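Local coordinates for pheromone cOB1/lipoprotein, YaeC family (Enterococcus faecalis, PDB 4EF1) that probably binds methionine as the lipid-attached receptor of an uptake system, and is the precursor of the sex pheromone cOB1, at residues H15-E20 against T234-G239; E20-L25 against V31-T36. All coordinates share one frame; numbering follows the deposited sequence.

Contact 1 of 2, residues H15-E20 against T234-G239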
loop_
_atom_site.group_PDB
_atom_site.type_symbol
_atom_site.label_atom_id
_atom_site.label_comp_id
_atom_site.label_asym_id
_atom_site.label_seq_id
_atom_site.Cartn_x
_atom_site.Cartn_y
_atom_site.Cartn_z
ATOM N N HIS A 15 -0.165 4.279 8.785
ATOM C CA HIS A 15 1.095 3.802 9.371
ATOM C C HIS A 15 1.609 4.596 10.556
ATOM O O HIS A 15 1.815 4.030 11.626
ATOM C CB HIS A 15 2.179 3.673 8.318
ATOM C CG HIS A 15 1.735 2.927 7.085
ATOM N ND1 HIS A 15 0.809 3.422 6.238
ATOM C CD2 HIS A 15 2.142 1.738 6.557
ATOM C CE1 HIS A 15 0.604 2.581 5.244
ATOM N NE2 HIS A 15 1.426 1.543 5.416
ATOM N N ALA A 16 1.845 5.897 10.380
ATOM C CA ALA A 16 2.376 6.706 11.465
ATOM C C ALA A 16 1.411 6.795 12.644
ATOM O O ALA A 16 1.848 6.836 13.809
ATOM C CB ALA A 16 2.771 8.122 11.005
ATOM N N GLU A 17 0.117 6.819 12.352
ATOM C CA GLU A 17 -0.909 6.836 13.434
ATOM C C GLU A 17 -0.914 5.484 14.229
ATOM O O GLU A 17 -1.067 5.473 15.460
ATOM C CB GLU A 17 -2.278 7.210 12.873
ATOM C CG GLU A 17 -2.356 8.658 12.375
ATOM C CD GLU A 17 -3.776 9.135 12.109
ATOM O OE1 GLU A 17 -4.741 8.338 12.131
ATOM O OE2 GLU A 17 -3.936 10.331 11.874
ATOM N N ILE A 18 -0.618 4.380 13.540
ATOM C CA ILE A 18 -0.504 3.055 14.186
ATOM C C ILE A 18 0.702 3.061 15.115
ATOM O O ILE A 18 0.580 2.703 16.292
ATOM C CB ILE A 18 -0.394 1.912 13.135
ATOM C CG1 ILE A 18 -1.769 1.702 12.481
ATOM C CG2 ILE A 18 0.060 0.601 13.766
ATOM C CD1 ILE A 18 -1.778 0.708 11.311
ATOM N N LEU A 19 1.839 3.539 14.591
ATOM C CA LEU A 19 3.081 3.682 15.359
ATOM C C LEU A 19 2.904 4.569 16.611
ATOM O O LEU A 19 3.278 4.177 17.739
ATOM C CB LEU A 19 4.224 4.150 14.466
ATOM C CG LEU A 19 4.644 3.146 13.378
ATOM C CD1 LEU A 19 5.649 3.749 12.449
ATOM C CD2 LEU A 19 5.173 1.828 13.988
ATOM N N GLU A 20 2.329 5.747 16.438
ATOM C CA GLU A 20 2.066 6.601 17.604
ATOM C C GLU A 20 1.258 5.838 18.644
ATOM O O GLU A 20 1.555 5.917 19.844
ATOM C CB GLU A 20 1.325 7.907 17.229
ATOM C CG GLU A 20 2.128 8.919 16.402
ATOM C CD GLU A 20 3.362 9.494 17.093
ATOM O OE1 GLU A 20 3.379 9.620 18.332
ATOM O OE2 GLU A 20 4.358 9.787 16.370
ATOM N N THR A 234 -8.721 -2.258 13.282
ATOM C CA THR A 234 -9.995 -2.621 12.675
ATOM C C THR A 234 -11.134 -1.640 13.005
ATOM O O THR A 234 -11.910 -1.274 12.116
ATOM C CB THR A 234 -10.374 -4.084 13.056
ATOM O OG1 THR A 234 -9.397 -4.930 12.461
ATOM C CG2 THR A 234 -11.755 -4.486 12.516
ATOM N N LYS A 235 -11.174 -1.181 14.242
ATOM C CA LYS A 235 -12.187 -0.221 14.690
ATOM C C LYS A 235 -11.926 1.173 14.118
ATOM O O LYS A 235 -12.847 1.824 13.628
ATOM C CB LYS A 235 -12.236 -0.161 16.192
ATOM N N LYS A 236 -10.672 1.614 14.155
ATOM C CA LYS A 236 -10.308 2.964 13.733
ATOM C C LYS A 236 -10.688 3.301 12.306
ATOM O O LYS A 236 -11.285 4.337 12.109
ATOM C CB LYS A 236 -8.812 3.196 13.922
ATOM C CG LYS A 236 -8.268 4.573 13.616
ATOM C CD LYS A 236 -8.565 5.623 14.662
ATOM C CE LYS A 236 -7.992 6.954 14.207
ATOM N NZ LYS A 236 -8.279 7.956 15.242
ATOM N N TRP A 237 -10.348 2.433 11.344
ATOM C CA TRP A 237 -10.618 2.673 9.938
ATOM C C TRP A 237 -11.703 1.832 9.339
ATOM O O TRP A 237 -11.792 1.717 8.102
ATOM C CB TRP A 237 -9.307 2.566 9.133
ATOM C CG TRP A 237 -8.334 3.654 9.561
ATOM C CD1 TRP A 237 -8.362 5.012 9.226
ATOM C CD2 TRP A 237 -7.173 3.500 10.433
ATOM N NE1 TRP A 237 -7.322 5.671 9.803
ATOM C CE2 TRP A 237 -6.557 4.825 10.533
ATOM C CE3 TRP A 237 -6.580 2.430 11.080
ATOM C CZ2 TRP A 237 -5.415 5.048 11.289
ATOM C CZ3 TRP A 237 -5.417 2.654 11.840
ATOM C CH2 TRP A 237 -4.846 3.932 11.932
ATOM N N ASN A 238 -12.516 1.232 10.206
ATOM C CA ASN A 238 -13.691 0.449 9.848
ATOM C C ASN A 238 -13.493 -0.592 8.778
ATOM O O ASN A 238 -14.291 -0.691 7.855
ATOM C CB ASN A 238 -14.872 1.396 9.548
ATOM C CG ASN A 238 -15.389 2.057 10.819
ATOM O OD1 ASN A 238 -15.281 3.273 10.990
ATOM N ND2 ASN A 238 -15.888 1.236 11.759
ATOM N N GLY A 239 -12.417 -1.366 8.901
ATOM C CA GLY A 239 -12.133 -2.424 7.961
ATOM C C GLY A 239 -11.381 -2.085 6.706
ATOM O O GLY A 239 -11.023 -2.986 5.983
HETATM O O HOH W 1 -6.628 9.719 13.621
HETATM O O HOH W 2 -7.034 8.539 10.662
#
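Glu17 sets CG anti to its carbonyl carbon (chi1 -67°) and runs extended beyond it, which carries the carboxylate to the indole edge of Trp237. Trp237 has the same kind of first torsion (chi1 -64°), and its six-membered ring turns toward helix 12-28. In this periplasmic-binding-protein fold, the contact joins the first helix to the C-terminal end of helix 227-236, where Trp237 is the first residue to leave helical angles. Glu17 OE1 lies near the ring plane, 3.5 Å from Trp237 CZ2, and the carboxylate and ring planes are 27° apart. Ile18 supplies the apolar part: its CG1 is 3.8 Å from both CZ3 and CH2 of Trp237. Lys236 CG sits 3.4 Å above the centre of the Trp237 ring and covers one face. Leu224 of helix 215-225 and Tyr57 also touch Ile18. One turn back, His15 reaches the ligand pocket, where it touches the bound selenomethionine. The polar link runs through water. Two molecules both donate to Glu17 OE1. One accepts from Lys236 NZ, and the other accepts from Trp237 NE1 at 3.0 Å.

Contact 2 of 2, residues E20-L25 against V31-T36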
loop_
_atom_site.group_PDB
_atom_site.type_symbol
_atom_site.label_atom_id
_atom_site.label_comp_id
_atom_site.label_asym_id
_atom_site.label_seq_id
_atom_site.Cartn_x
_atom_site.Cartn_y
_atom_site.Cartn_z
ATOM N N GLU A 20 2.329 5.747 16.438
ATOM C CA GLU A 20 2.066 6.601 17.604
ATOM C C GLU A 20 1.258 5.838 18.644
ATOM O O GLU A 20 1.555 5.917 19.844
ATOM C CB GLU A 20 1.325 7.907 17.229
ATOM C CG GLU A 20 2.128 8.919 16.402
ATOM C CD GLU A 20 3.362 9.494 17.093
ATOM O OE1 GLU A 20 3.379 9.620 18.332
ATOM O OE2 GLU A 20 4.358 9.787 16.370
ATOM N N HIS A 21 0.207 5.146 18.200
ATOM C CA HIS A 21 -0.676 4.406 19.089
ATOM C C HIS A 21 0.025 3.363 19.934
ATOM O O HIS A 21 -0.330 3.170 21.093
ATOM C CB HIS A 21 -1.863 3.808 18.307
ATOM C CG HIS A 21 -2.755 2.921 19.144
ATOM N ND1 HIS A 21 -3.638 3.416 20.019
ATOM C CD2 HIS A 21 -2.843 1.537 19.243
ATOM C CE1 HIS A 21 -4.265 2.399 20.657
ATOM N NE2 HIS A 21 -3.793 1.259 20.177
ATOM N N VAL A 22 0.995 2.666 19.367
ATOM C CA VAL A 22 1.703 1.605 20.103
ATOM C C VAL A 22 2.913 2.105 20.952
ATOM O O VAL A 22 3.533 1.299 21.672
ATOM C CB VAL A 22 2.120 0.433 19.152
ATOM C CG1 VAL A 22 0.887 -0.167 18.436
ATOM C CG2 VAL A 22 3.159 0.863 18.139
ATOM N N LYS A 23 3.269 3.395 20.890
ATOM C CA LYS A 23 4.427 3.885 21.703
ATOM C C LYS A 23 4.368 3.478 23.195
ATOM O O LYS A 23 5.340 2.986 23.715
ATOM C CB LYS A 23 4.629 5.391 21.618
ATOM C CG LYS A 23 5.165 5.893 20.295
ATOM C CD LYS A 23 5.446 7.374 20.380
ATOM C CE LYS A 23 5.962 7.937 19.082
ATOM N NZ LYS A 23 6.127 9.388 19.208
ATOM N N PRO A 24 3.222 3.666 23.856
ATOM C CA PRO A 24 3.180 3.249 25.291
ATOM C C PRO A 24 3.405 1.734 25.506
ATOM O O PRO A 24 4.014 1.341 26.499
ATOM C CB PRO A 24 1.783 3.672 25.751
ATOM C CG PRO A 24 1.298 4.643 24.723
ATOM C CD PRO A 24 1.969 4.290 23.427
ATOM N N LEU A 25 2.949 0.904 24.560
ATOM C CA LEU A 25 3.186 -0.557 24.622
ATOM C C LEU A 25 4.663 -0.896 24.440
ATOM O O LEU A 25 5.211 -1.723 25.163
ATOM C CB LEU A 25 2.326 -1.300 23.577
ATOM C CG LEU A 25 0.834 -1.371 23.885
ATOM C CD1 LEU A 25 0.003 -1.566 22.616
ATOM C CD2 LEU A 25 0.631 -2.478 24.911
ATOM N N VAL A 31 11.449 -0.055 24.838
ATOM C CA VAL A 31 11.757 0.545 23.536
ATOM C C VAL A 31 11.136 1.938 23.455
ATOM O O VAL A 31 9.958 2.084 23.716
ATOM C CB VAL A 31 11.238 -0.345 22.376
ATOM C CG1 VAL A 31 11.379 0.351 21.021
ATOM C CG2 VAL A 31 11.955 -1.683 22.357
ATOM N N LYS A 32 11.938 2.945 23.102
ATOM C CA LYS A 32 11.432 4.286 22.792
ATOM C C LYS A 32 11.252 4.392 21.266
ATOM O O LYS A 32 12.216 4.560 20.493
ATOM C CB LYS A 32 12.379 5.369 23.296
ATOM C CG LYS A 32 11.893 6.788 23.043
ATOM C CD LYS A 32 12.859 7.840 23.599
ATOM C CE LYS A 32 12.262 9.246 23.551
ATOM N NZ LYS A 32 11.747 9.604 22.194
ATOM N N LEU A 33 10.006 4.269 20.852
ATOM C CA LEU A 33 9.638 4.331 19.462
ATOM C C LEU A 33 9.579 5.801 19.005
ATOM O O LEU A 33 9.006 6.663 19.688
ATOM C CB LEU A 33 8.309 3.607 19.275
ATOM C CG LEU A 33 7.800 3.435 17.887
ATOM C CD1 LEU A 33 8.817 2.614 17.082
ATOM C CD2 LEU A 33 6.468 2.732 17.972
ATOM N N GLU A 34 10.231 6.098 17.888
ATOM C CA GLU A 34 10.215 7.436 17.301
ATOM C C GLU A 34 9.823 7.315 15.836
ATOM O O GLU A 34 10.238 6.386 15.150
ATOM C CB GLU A 34 11.574 8.118 17.476
ATOM C CG GLU A 34 11.937 8.339 18.941
ATOM C CD GLU A 34 13.277 9.048 19.157
ATOM O OE1 GLU A 34 13.989 9.338 18.165
ATOM O OE2 GLU A 34 13.617 9.284 20.339
ATOM N N VAL A 35 8.983 8.229 15.379
ATOM C CA VAL A 35 8.377 8.125 14.060
ATOM C C VAL A 35 8.763 9.326 13.190
ATOM O O VAL A 35 8.714 10.470 13.657
ATOM C CB VAL A 35 6.848 8.073 14.180
ATOM C CG1 VAL A 35 6.204 7.954 12.809
ATOM C CG2 VAL A 35 6.437 6.923 15.059
ATOM N N THR A 36 9.144 9.057 11.945
ATOM C CA THR A 36 9.423 10.119 10.938
ATOM C C THR A 36 8.408 9.854 9.841
ATOM O O THR A 36 8.291 8.717 9.429
ATOM C CB THR A 36 10.846 10.033 10.397
ATOM O OG1 THR A 36 11.750 10.255 11.477
ATOM C CG2 THR A 36 11.121 11.099 9.320
HETATM O O HOH W 3 7.785 3.745 22.945
HETATM O O HOH W 4 7.823 10.277 17.244
#
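Lys23 lies across Leu33 at about a right angle, where helix 12-28 runs antiparallel to strand 31-37. This is the second half of a beta-alpha-beta unit that also includes strand 4-10. The short axes are 7.8 Å apart at an angle of 168°. Lys23 CG is anti to the carbonyl carbon (chi1 -72°), and the rest of the chain is fully extended. The straight methylene chain therefore passes over the strand backbone, with CE 3.4 Å from Leu33 O. Lys23 CG rests 4.0 Å from Leu33 CB.

Leu33 places CG anti to its backbone N and points toward the helix. Its CD2 meets Val22 CG2 at 3.8 Å. Val22 also packs on Val223 and Leu224 of helix 215-225 and on Val229 of helix 227-236, so this end of the contact belongs to the core.

The other end is polar. Glu20 is bent at chi2, which folds its carboxylate back over Val35, and OE2 lies 3.7 Å from Val35 CB. Lys23 NZ donates to Glu20 OE1 at 2.9 Å, a hydrogen bond that is part of a salt bridge. The ammonium comes in on the syn side, 25° out of the carboxylate plane. On the far face of the strand, Lys32 pairs with Glu34 through OE2, on the anti side.

Two waters bridge helix and strand. One molecule donates to Lys23 O and Val31 O and accepts from Leu33 N, so the two backbones are linked through a single water. The other accepts from Lys23 NZ at 2.7 Å and from Val35 N at 3.0 Å.

In the fold
From the N terminus, strand 4-10 leads into helix 12-28, which both contacts use. Contact 2 closes first. It spans only five residues, from the helix around the turn into strand 31-37, an outermost strand of the six-stranded sheet. Contact 1 closes a far longer loop of 213 residues, bringing the end of helix 227-236 back to the first half of helix 12-28. Contact 2 is nested inside that loop. The two contacts share Glu20, and their centres are 14 Å apart. They also touch: Leu19 packs on Leu33 and Val35, and Ala16 on Val35. Together they tie helix 12-28 to the sheet edge and to the C-terminal helix.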